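Local coordinates for protein porin (Rhodobacter blasticus, PDB 3PRN) that forms, as a homotrimer, outer-membrane channels that let small hydrophilic solutes of up to about 0.6 kDa diffuse passively, at residues I193-A198 and G209-D214; G83-A88 and S147-D152; S91-Y96 and A167-N172. The protein carries 1 engineered substitution. All coordinates share one frame; numbering follows the deposited sequence.

Interaction 1. Residues I193-A198 and G209-D214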
loop_
_atom_site.group_PDB
_atom_site.type_symbol
_atom_site.label_atom_id
_atom_site.label_comp_id
_atom_site.label_asym_id
_atom_site.label_seq_id
_atom_site.Cartn_x
_atom_site.Cartn_y
_atom_site.Cartn_z
ATOM N N ILE A 193 -3.919 -24.173 26.027
ATOM C CA ILE A 193 -4.800 -24.868 25.096
ATOM C C ILE A 193 -4.095 -26.028 24.442
ATOM O O ILE A 193 -2.863 -26.081 24.423
ATOM C CB ILE A 193 -5.383 -23.861 24.069
ATOM C CG1 ILE A 193 -4.254 -23.225 23.211
ATOM C CG2 ILE A 193 -6.194 -22.817 24.818
ATOM C CD1 ILE A 193 -4.833 -22.295 22.131
ATOM N N ALA A 194 -4.841 -26.996 23.921
ATOM C CA ALA A 194 -4.163 -28.156 23.339
ATOM C C ALA A 194 -5.044 -28.761 22.251
ATOM O O ALA A 194 -6.248 -28.610 22.297
ATOM C CB ALA A 194 -3.849 -29.246 24.355
ATOM N N PHE A 195 -4.425 -29.449 21.345
ATOM C CA PHE A 195 -5.080 -30.074 20.233
ATOM C C PHE A 195 -4.447 -31.427 19.945
ATOM O O PHE A 195 -3.222 -31.598 19.968
ATOM C CB PHE A 195 -4.895 -29.179 18.980
ATOM C CG PHE A 195 -5.009 -29.882 17.662
ATOM C CD1 PHE A 195 -6.210 -30.490 17.286
ATOM C CD2 PHE A 195 -3.972 -29.830 16.727
ATOM C CE1 PHE A 195 -6.363 -31.067 16.036
ATOM C CE2 PHE A 195 -4.101 -30.443 15.490
ATOM C CZ PHE A 195 -5.300 -31.021 15.112
ATOM N N VAL A 196 -5.296 -32.388 19.591
ATOM C CA VAL A 196 -4.764 -33.663 19.118
ATOM C C VAL A 196 -5.723 -34.078 17.997
ATOM O O VAL A 196 -6.934 -33.930 18.200
ATOM C CB VAL A 196 -4.806 -34.767 20.198
ATOM C CG1 VAL A 196 -4.332 -36.051 19.552
ATOM C CG2 VAL A 196 -3.881 -34.411 21.368
ATOM N N GLY A 197 -5.188 -34.458 16.862
ATOM C CA GLY A 197 -6.079 -34.858 15.791
ATOM C C GLY A 197 -5.514 -36.017 15.000
ATOM O O GLY A 197 -4.310 -36.278 14.961
ATOM N N ALA A 198 -6.378 -36.660 14.249
ATOM C CA ALA A 198 -5.941 -37.734 13.360
ATOM C C ALA A 198 -6.923 -37.810 12.216
ATOM O O ALA A 198 -8.083 -37.370 12.339
ATOM C CB ALA A 198 -5.936 -39.008 14.194
ATOM N N GLY A 209 -11.788 -37.589 9.700
ATOM C CA GLY A 209 -10.885 -37.208 10.763
ATOM C C GLY A 209 -11.666 -36.813 12.028
ATOM O O GLY A 209 -12.877 -36.636 12.083
ATOM N N LEU A 210 -10.898 -36.692 13.077
ATOM C CA LEU A 210 -11.341 -36.380 14.401
ATOM C C LEU A 210 -10.319 -35.473 15.057
ATOM O O LEU A 210 -9.184 -35.882 15.253
ATOM C CB LEU A 210 -11.436 -37.713 15.181
ATOM C CG LEU A 210 -11.979 -37.651 16.590
ATOM C CD1 LEU A 210 -13.478 -37.376 16.559
ATOM C CD2 LEU A 210 -11.757 -39.036 17.241
ATOM N N ASN A 211 -10.755 -34.303 15.481
ATOM C CA ASN A 211 -9.926 -33.371 16.206
ATOM C C ASN A 211 -10.527 -33.166 17.604
ATOM O O ASN A 211 -11.765 -33.038 17.718
ATOM C CB ASN A 211 -9.941 -31.992 15.503
ATOM C CG ASN A 211 -9.237 -32.039 14.160
ATOM O OD1 ASN A 211 -8.346 -32.872 13.921
ATOM N ND2 ASN A 211 -9.615 -31.147 13.233
ATOM N N TRP A 212 -9.687 -33.126 18.596
ATOM C CA TRP A 212 -10.064 -32.903 19.972
ATOM C C TRP A 212 -9.353 -31.662 20.482
ATOM O O TRP A 212 -8.139 -31.526 20.211
ATOM C CB TRP A 212 -9.607 -34.161 20.805
ATOM C CG TRP A 212 -9.799 -33.892 22.277
ATOM C CD1 TRP A 212 -10.976 -33.973 22.996
ATOM C CD2 TRP A 212 -8.808 -33.392 23.197
ATOM N NE1 TRP A 212 -10.760 -33.565 24.302
ATOM C CE2 TRP A 212 -9.435 -33.199 24.439
ATOM C CE3 TRP A 212 -7.453 -33.076 23.067
ATOM C CZ2 TRP A 212 -8.738 -32.751 25.560
ATOM C CZ3 TRP A 212 -6.769 -32.600 24.175
ATOM C CH2 TRP A 212 -7.412 -32.456 25.409
ATOM N N TYR A 213 -10.016 -30.778 21.221
ATOM C CA TYR A 213 -9.321 -29.640 21.794
ATOM C C TYR A 213 -9.605 -29.476 23.295
ATOM O O TYR A 213 -10.755 -29.689 23.749
ATOM C CB TYR A 213 -9.888 -28.306 21.188
ATOM C CG TYR A 213 -9.646 -28.273 19.683
ATOM C CD1 TYR A 213 -8.404 -27.832 19.190
ATOM C CD2 TYR A 213 -10.604 -28.671 18.822
ATOM C CE1 TYR A 213 -8.179 -27.841 17.812
ATOM C CE2 TYR A 213 -10.392 -28.669 17.453
ATOM C CZ TYR A 213 -9.158 -28.266 16.953
ATOM O OH TYR A 213 -8.999 -28.273 15.603
ATOM N N ASP A 214 -8.648 -28.891 23.951
ATOM C CA ASP A 214 -8.787 -28.307 25.265
ATOM C C ASP A 214 -8.702 -26.784 24.982
ATOM O O ASP A 214 -7.647 -26.344 24.514
ATOM C CB ASP A 214 -7.664 -28.709 26.179
ATOM C CG ASP A 214 -7.766 -28.039 27.540
ATOM O OD1 ASP A 214 -8.237 -26.888 27.706
ATOM O OD2 ASP A 214 -7.337 -28.729 28.507
HETATM O O HOH W 1 -8.037 -34.581 11.774
#
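Phe195 and Tyr213 are matched across the strands as a non-hydrogen-bonded antiparallel pair, their side chains side by side and pointing the same way. The ring planes are 18° apart, yet slid so that the rings barely overlap, centroids 5.2 Å apart. With chi1 at 156° the phenylalanine ring swings away from its own N, whereas that of Tyr213 stays beside its N, bringing Tyr213 CE1 within 3.3 Å of Phe195 CD1. Asn211 OD1 comes to the edge of the phenylalanine ring, near its plane, 3.4 Å from Phe195 CE1, the amide turned 78° from the ring. Gly197, paired with Asn211, has no CB; one would collide with OD1. On the other face of the sheet Val196 CG2 packs 4.2 Å from Trp212 CE3. Six backbone hydrogen bonds join Ala194 to Asp214, Val196 to Trp212 and Ala198 to Leu210. At the polar edge a water donates to Ala198 O and to Asn211 OD1, 2.8 Å from each, while Asn211 ND2 and Tyr213 OH bond Leu94 O and Thr95 OG1. The two strands form a hairpin of the 16-stranded porin barrel, between strands 175-183 and 223-232, with Phe89 of helix 88-91 on its inward aromatic side.

Interaction 2. Residues G83-A88 and S147-D152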
loop_
_atom_site.group_PDB
_atom_site.type_symbol
_atom_site.label_atom_id
_atom_site.label_comp_id
_atom_site.label_asym_id
_atom_site.label_seq_id
_atom_site.Cartn_x
_atom_site.Cartn_y
_atom_site.Cartn_z
ATOM N N GLY A 83 9.176 -11.243 13.912
ATOM C CA GLY A 83 8.221 -10.170 13.671
ATOM C C GLY A 83 6.796 -10.644 13.717
ATOM O O GLY A 83 6.345 -11.201 14.719
ATOM N N ASN A 84 6.029 -10.436 12.636
ATOM C CA ASN A 84 4.615 -10.932 12.623
ATOM C C ASN A 84 4.646 -12.368 12.137
ATOM O O ASN A 84 4.490 -12.655 10.941
ATOM C CB ASN A 84 3.837 -10.005 11.657
ATOM C CG ASN A 84 2.362 -10.283 11.529
ATOM O OD1 ASN A 84 1.765 -11.116 12.252
ATOM N ND2 ASN A 84 1.725 -9.573 10.572
ATOM N N VAL A 85 4.905 -13.352 12.980
ATOM C CA VAL A 85 5.088 -14.731 12.675
ATOM C C VAL A 85 3.816 -15.584 12.641
ATOM O O VAL A 85 2.802 -15.168 13.217
ATOM C CB VAL A 85 6.087 -15.395 13.681
ATOM C CG1 VAL A 85 7.427 -14.586 13.722
ATOM C CG2 VAL A 85 5.570 -15.440 15.138
ATOM N N ASP A 86 3.928 -16.693 11.945
ATOM C CA ASP A 86 2.983 -17.785 12.014
ATOM C C ASP A 86 3.276 -18.558 13.308
ATOM O O ASP A 86 4.433 -18.882 13.609
ATOM C CB ASP A 86 3.126 -18.764 10.814
ATOM C CG ASP A 86 2.552 -18.087 9.577
ATOM O OD1 ASP A 86 1.286 -17.843 9.522
ATOM O OD2 ASP A 86 3.332 -17.731 8.622
ATOM N N THR A 87 2.232 -18.840 14.061
ATOM C CA THR A 87 2.372 -19.527 15.358
ATOM C C THR A 87 2.078 -21.027 15.252
ATOM O O THR A 87 1.463 -21.545 14.315
ATOM C CB THR A 87 1.398 -18.938 16.378
ATOM O OG1 THR A 87 0.067 -19.075 15.906
ATOM C CG2 THR A 87 1.646 -17.453 16.648
ATOM N N ALA A 88 2.611 -21.744 16.248
ATOM C CA ALA A 88 2.463 -23.202 16.202
ATOM C C ALA A 88 1.037 -23.707 16.189
ATOM O O ALA A 88 0.657 -24.535 15.333
ATOM C CB ALA A 88 3.269 -23.799 17.359
ATOM N N SER A 147 6.779 -21.572 18.611
ATOM C CA SER A 147 6.620 -20.111 18.410
ATOM C C SER A 147 6.626 -19.455 19.774
ATOM O O SER A 147 6.192 -20.072 20.770
ATOM C CB SER A 147 5.376 -19.785 17.609
ATOM O OG SER A 147 4.213 -20.375 18.201
ATOM N N TYR A 148 7.158 -18.250 19.812
ATOM C CA TYR A 148 7.198 -17.452 21.047
ATOM C C TYR A 148 6.746 -16.039 20.697
ATOM O O TYR A 148 7.321 -15.426 19.752
ATOM C CB TYR A 148 8.644 -17.480 21.577
ATOM C CG TYR A 148 8.901 -16.409 22.611
ATOM C CD1 TYR A 148 8.520 -16.576 23.941
ATOM C CD2 TYR A 148 9.505 -15.227 22.214
ATOM C CE1 TYR A 148 8.764 -15.555 24.870
ATOM C CE2 TYR A 148 9.764 -14.205 23.120
ATOM C CZ TYR A 148 9.364 -14.388 24.442
ATOM O OH TYR A 148 9.620 -13.347 25.327
ATOM N N VAL A 149 5.692 -15.549 21.321
ATOM C CA VAL A 149 5.200 -14.219 20.956
ATOM C C VAL A 149 5.196 -13.322 22.179
ATOM O O VAL A 149 4.645 -13.665 23.235
ATOM C CB VAL A 149 3.768 -14.307 20.383
ATOM C CG1 VAL A 149 3.249 -12.903 20.058
ATOM C CG2 VAL A 149 3.669 -15.182 19.153
ATOM N N ASP A 150 5.849 -12.182 22.076
ATOM C CA ASP A 150 5.807 -11.189 23.179
ATOM C C ASP A 150 4.921 -10.078 22.654
ATOM O O ASP A 150 5.281 -9.405 21.671
ATOM C CB ASP A 150 7.238 -10.751 23.400
ATOM C CG ASP A 150 7.379 -9.730 24.528
ATOM O OD1 ASP A 150 6.385 -9.133 24.915
ATOM O OD2 ASP A 150 8.537 -9.504 24.945
ATOM N N PRO A 151 3.777 -9.821 23.241
ATOM C CA PRO A 151 2.868 -8.788 22.751
ATOM C C PRO A 151 3.332 -7.388 22.938
ATOM O O PRO A 151 2.797 -6.416 22.333
ATOM C CB PRO A 151 1.579 -9.083 23.478
ATOM C CG PRO A 151 1.922 -9.929 24.662
ATOM C CD PRO A 151 3.249 -10.580 24.398
ATOM N N ASP A 152 4.346 -7.145 23.775
ATOM C CA ASP A 152 4.873 -5.796 23.896
ATOM C C ASP A 152 6.343 -5.942 24.281
ATOM O O ASP A 152 6.707 -5.904 25.486
ATOM C CB ASP A 152 4.142 -4.913 24.918
ATOM C CG ASP A 152 4.633 -3.470 24.851
ATOM O OD1 ASP A 152 5.776 -3.134 24.453
ATOM O OD2 ASP A 152 3.843 -2.591 25.251
#
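Ser147 points its hydroxyl at the backbone of Thr87 and Ala88. Ser147 OG sits between the backbone N and the carbonyl carbon of its own residue (chi1 54°), where it accepts a nearly straight hydrogen bond from Ala88 N, 2.9 Å long with an angle of 170° at the hydrogen. The same oxygen lies 3.5 Å from Thr87 CA and close to the methyl of Ala88. Two residues along the strand, the side chains of Val149 and Thr87 cross at about a right angle, their CG2 methyls 3.9 Å apart. Val149 CG2 also meets Val85 CG2 more loosely, at 4.4 Å. The threonine turns its polar branch to another partner: OG1 bonds Phe115 O. An alanine here in place of the serine would remove the acceptor and is likely to leave the buried Ala88 N-H without its mate at the start of the short helix. Thr87 occupies the N-cap position of that helix, and its carbonyl oxygen is bonded by Ser91 OG. The contact thus lays the chain that leaves strand 78-83, on its way into helix 88-91, against the inner side of barrel strand 142-150, with Glu163 and Ala167 of the adjoining strand 163-171 packed alongside.

Interaction 3. Residues S91-Y96 and A167-N172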
loop_
_atom_site.group_PDB
_atom_site.type_symbol
_atom_site.label_atom_id
_atom_site.label_comp_id
_atom_site.label_asym_id
_atom_site.label_seq_id
_atom_site.Cartn_x
_atom_site.Cartn_y
_atom_site.Cartn_z
ATOM N N SER A 91 -0.366 -23.150 12.802
ATOM C CA SER A 91 0.226 -23.741 11.602
ATOM C C SER A 91 0.179 -25.257 11.485
ATOM O O SER A 91 0.384 -25.744 10.382
ATOM C CB SER A 91 1.734 -23.344 11.594
ATOM O OG SER A 91 1.805 -21.914 11.570
ATOM N N VAL A 92 -0.075 -26.012 12.547
ATOM C CA VAL A 92 -0.116 -27.449 12.478
ATOM C C VAL A 92 -1.161 -27.922 11.464
ATOM O O VAL A 92 -2.152 -27.232 11.195
ATOM C CB VAL A 92 -0.672 -28.205 13.718
ATOM C CG1 VAL A 92 0.424 -28.847 14.569
ATOM C CG2 VAL A 92 -1.461 -27.299 14.666
ATOM N N ALA A 93 -0.941 -29.115 10.946
ATOM C CA ALA A 93 -1.884 -29.738 10.007
ATOM C C ALA A 93 -3.147 -30.223 10.795
ATOM O O ALA A 93 -3.137 -30.308 12.023
ATOM C CB ALA A 93 -1.230 -30.940 9.321
ATOM N N LEU A 94 -4.200 -30.456 10.012
ATOM C CA LEU A 94 -5.437 -31.051 10.408
ATOM C C LEU A 94 -6.398 -30.151 11.166
ATOM O O LEU A 94 -7.627 -30.339 11.022
ATOM C CB LEU A 94 -5.184 -32.342 11.244
ATOM C CG LEU A 94 -4.318 -33.438 10.563
ATOM C CD1 LEU A 94 -4.185 -34.642 11.512
ATOM C CD2 LEU A 94 -4.904 -33.846 9.215
ATOM N N THR A 95 -5.900 -29.220 11.936
ATOM C CA THR A 95 -6.744 -28.443 12.867
ATOM C C THR A 95 -7.806 -27.639 12.153
ATOM O O THR A 95 -8.855 -27.328 12.758
ATOM C CB THR A 95 -5.827 -27.663 13.809
ATOM O OG1 THR A 95 -6.528 -27.106 14.939
ATOM C CG2 THR A 95 -5.215 -26.442 13.067
ATOM N N TYR A 96 -7.649 -27.239 10.876
ATOM C CA TYR A 96 -8.692 -26.487 10.195
ATOM C C TYR A 96 -9.366 -27.280 9.102
ATOM O O TYR A 96 -10.164 -26.718 8.316
ATOM C CB TYR A 96 -8.064 -25.204 9.534
ATOM C CG TYR A 96 -7.543 -24.223 10.586
ATOM C CD1 TYR A 96 -8.415 -23.719 11.543
ATOM C CD2 TYR A 96 -6.220 -23.804 10.582
ATOM C CE1 TYR A 96 -8.010 -22.804 12.507
ATOM C CE2 TYR A 96 -5.758 -22.948 11.574
ATOM C CZ TYR A 96 -6.674 -22.421 12.495
ATOM O OH TYR A 96 -6.221 -21.579 13.441
ATOM N N ALA A 167 4.192 -27.555 18.401
ATOM C CA ALA A 167 3.361 -28.443 17.631
ATOM C C ALA A 167 4.165 -29.358 16.714
ATOM O O ALA A 167 5.271 -29.079 16.299
ATOM C CB ALA A 167 2.326 -27.651 16.780
ATOM N N ALA A 168 3.517 -30.459 16.343
ATOM C CA ALA A 168 4.067 -31.396 15.384
ATOM C C ALA A 168 2.977 -32.125 14.640
ATOM O O ALA A 168 1.818 -32.269 15.076
ATOM C CB ALA A 168 5.013 -32.389 16.105
ATOM N N ASP A 169 3.263 -32.486 13.402
ATOM C CA ASP A 169 2.393 -33.315 12.619
ATOM C C ASP A 169 3.257 -34.326 11.827
ATOM O O ASP A 169 4.480 -34.221 11.627
ATOM C CB ASP A 169 1.401 -32.614 11.731
ATOM C CG ASP A 169 2.024 -31.584 10.800
ATOM O OD1 ASP A 169 2.816 -31.989 9.922
ATOM O OD2 ASP A 169 1.745 -30.378 10.958
ATOM N N TRP A 170 2.540 -35.359 11.399
ATOM C CA TRP A 170 3.190 -36.499 10.764
ATOM C C TRP A 170 2.168 -37.155 9.863
ATOM O O TRP A 170 0.993 -37.305 10.190
ATOM C CB TRP A 170 3.695 -37.493 11.851
ATOM C CG TRP A 170 4.184 -38.741 11.136
ATOM C CD1 TRP A 170 5.428 -38.930 10.589
ATOM C CD2 TRP A 170 3.415 -39.904 10.835
ATOM N NE1 TRP A 170 5.457 -40.143 9.952
ATOM C CE2 TRP A 170 4.239 -40.762 10.088
ATOM C CE3 TRP A 170 2.100 -40.297 11.110
ATOM C CZ2 TRP A 170 3.806 -42.005 9.622
ATOM C CZ3 TRP A 170 1.660 -41.529 10.652
ATOM C CH2 TRP A 170 2.519 -42.371 9.918
ATOM N N SER A 171 2.683 -37.545 8.702
ATOM C CA SER A 171 1.762 -38.168 7.759
ATOM C C SER A 171 2.456 -39.201 6.889
ATOM O O SER A 171 3.688 -39.150 6.685
ATOM C CB SER A 171 1.184 -36.985 6.962
ATOM O OG SER A 171 0.251 -37.473 6.040
ATOM N N ASN A 172 1.693 -40.171 6.395
ATOM C CA ASN A 172 2.164 -41.042 5.318
ATOM C C ASN A 172 1.116 -40.955 4.216
ATOM O O ASN A 172 0.418 -39.934 4.052
ATOM C CB ASN A 172 2.496 -42.431 5.798
ATOM C CG ASN A 172 1.277 -43.165 6.318
ATOM O OD1 ASN A 172 0.152 -42.858 5.915
ATOM N ND2 ASN A 172 1.497 -44.120 7.203
#
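Ala93 and Asp169 make the one hydrogen bond between 91-96 and 167-172, and it is a backbone-to-carboxylate bond. Ala93 N donates to Asp169 OD2 over 3.0 Å, with an angle of 157° at the hydrogen. The donor does not lie in the plane of the carboxylate but meets OD2 from above it, 41° out. Asp169 reaches it with CG placed between its own backbone N and carbonyl carbon (chi1 53°), the carboxylate rising from the strand toward the loop. Further bonds hold that group: Tyr145 OH reaches OD2 as well, and Asn143 ND2 bonds OD1. Both carboxylate oxygens are therefore occupied, which would be expected to fix the group's rotation and, if the group is ionised, probably offsets part of the cost of burying its charge.

The remaining contacts are van der Waals. The methyl of Ala93 rests against the carboxylate, CB lying 3.4 Å from Asp169 OD2 and 3.6 Å from Asp169 CG. Val92 turns its CG1 methyl to the strand, 3.7 Å from Ala168 O.

Val92 is where the chain leaves helix 88-91, so the contact sets the outgoing end of that helix against the inner face of strand 163-171. Tyr145 of strand 142-150 flanks it on one side; Ala178 and Ala180 of strand 175-183 and Phe195 of strand 193-200 carry the packing onward on the other.

How the interactions relate
Interaction 1 is barrel wall: neighbouring strands joined by regular backbone bonds, with one face turned inward and the other partly exposed on the surface. Interactions 2 and 3 are buried and smaller, and each has a single cross-segment hydrogen bond, from a backbone N-H at or just after helix 88-91 to a strand side chain, with a little side-chain packing; the acceptor is a serine hydroxyl in the first and a carboxylate in the second. They hold the two ends of helix 88-91 to the adjacent strands 142-150 and 163-171. Interactions 1 and 3 touch through Leu94 and Thr95. Together they describe a chain tied to successive wall strands, consistent with the inward-folded loop that constricts the pore in general porins.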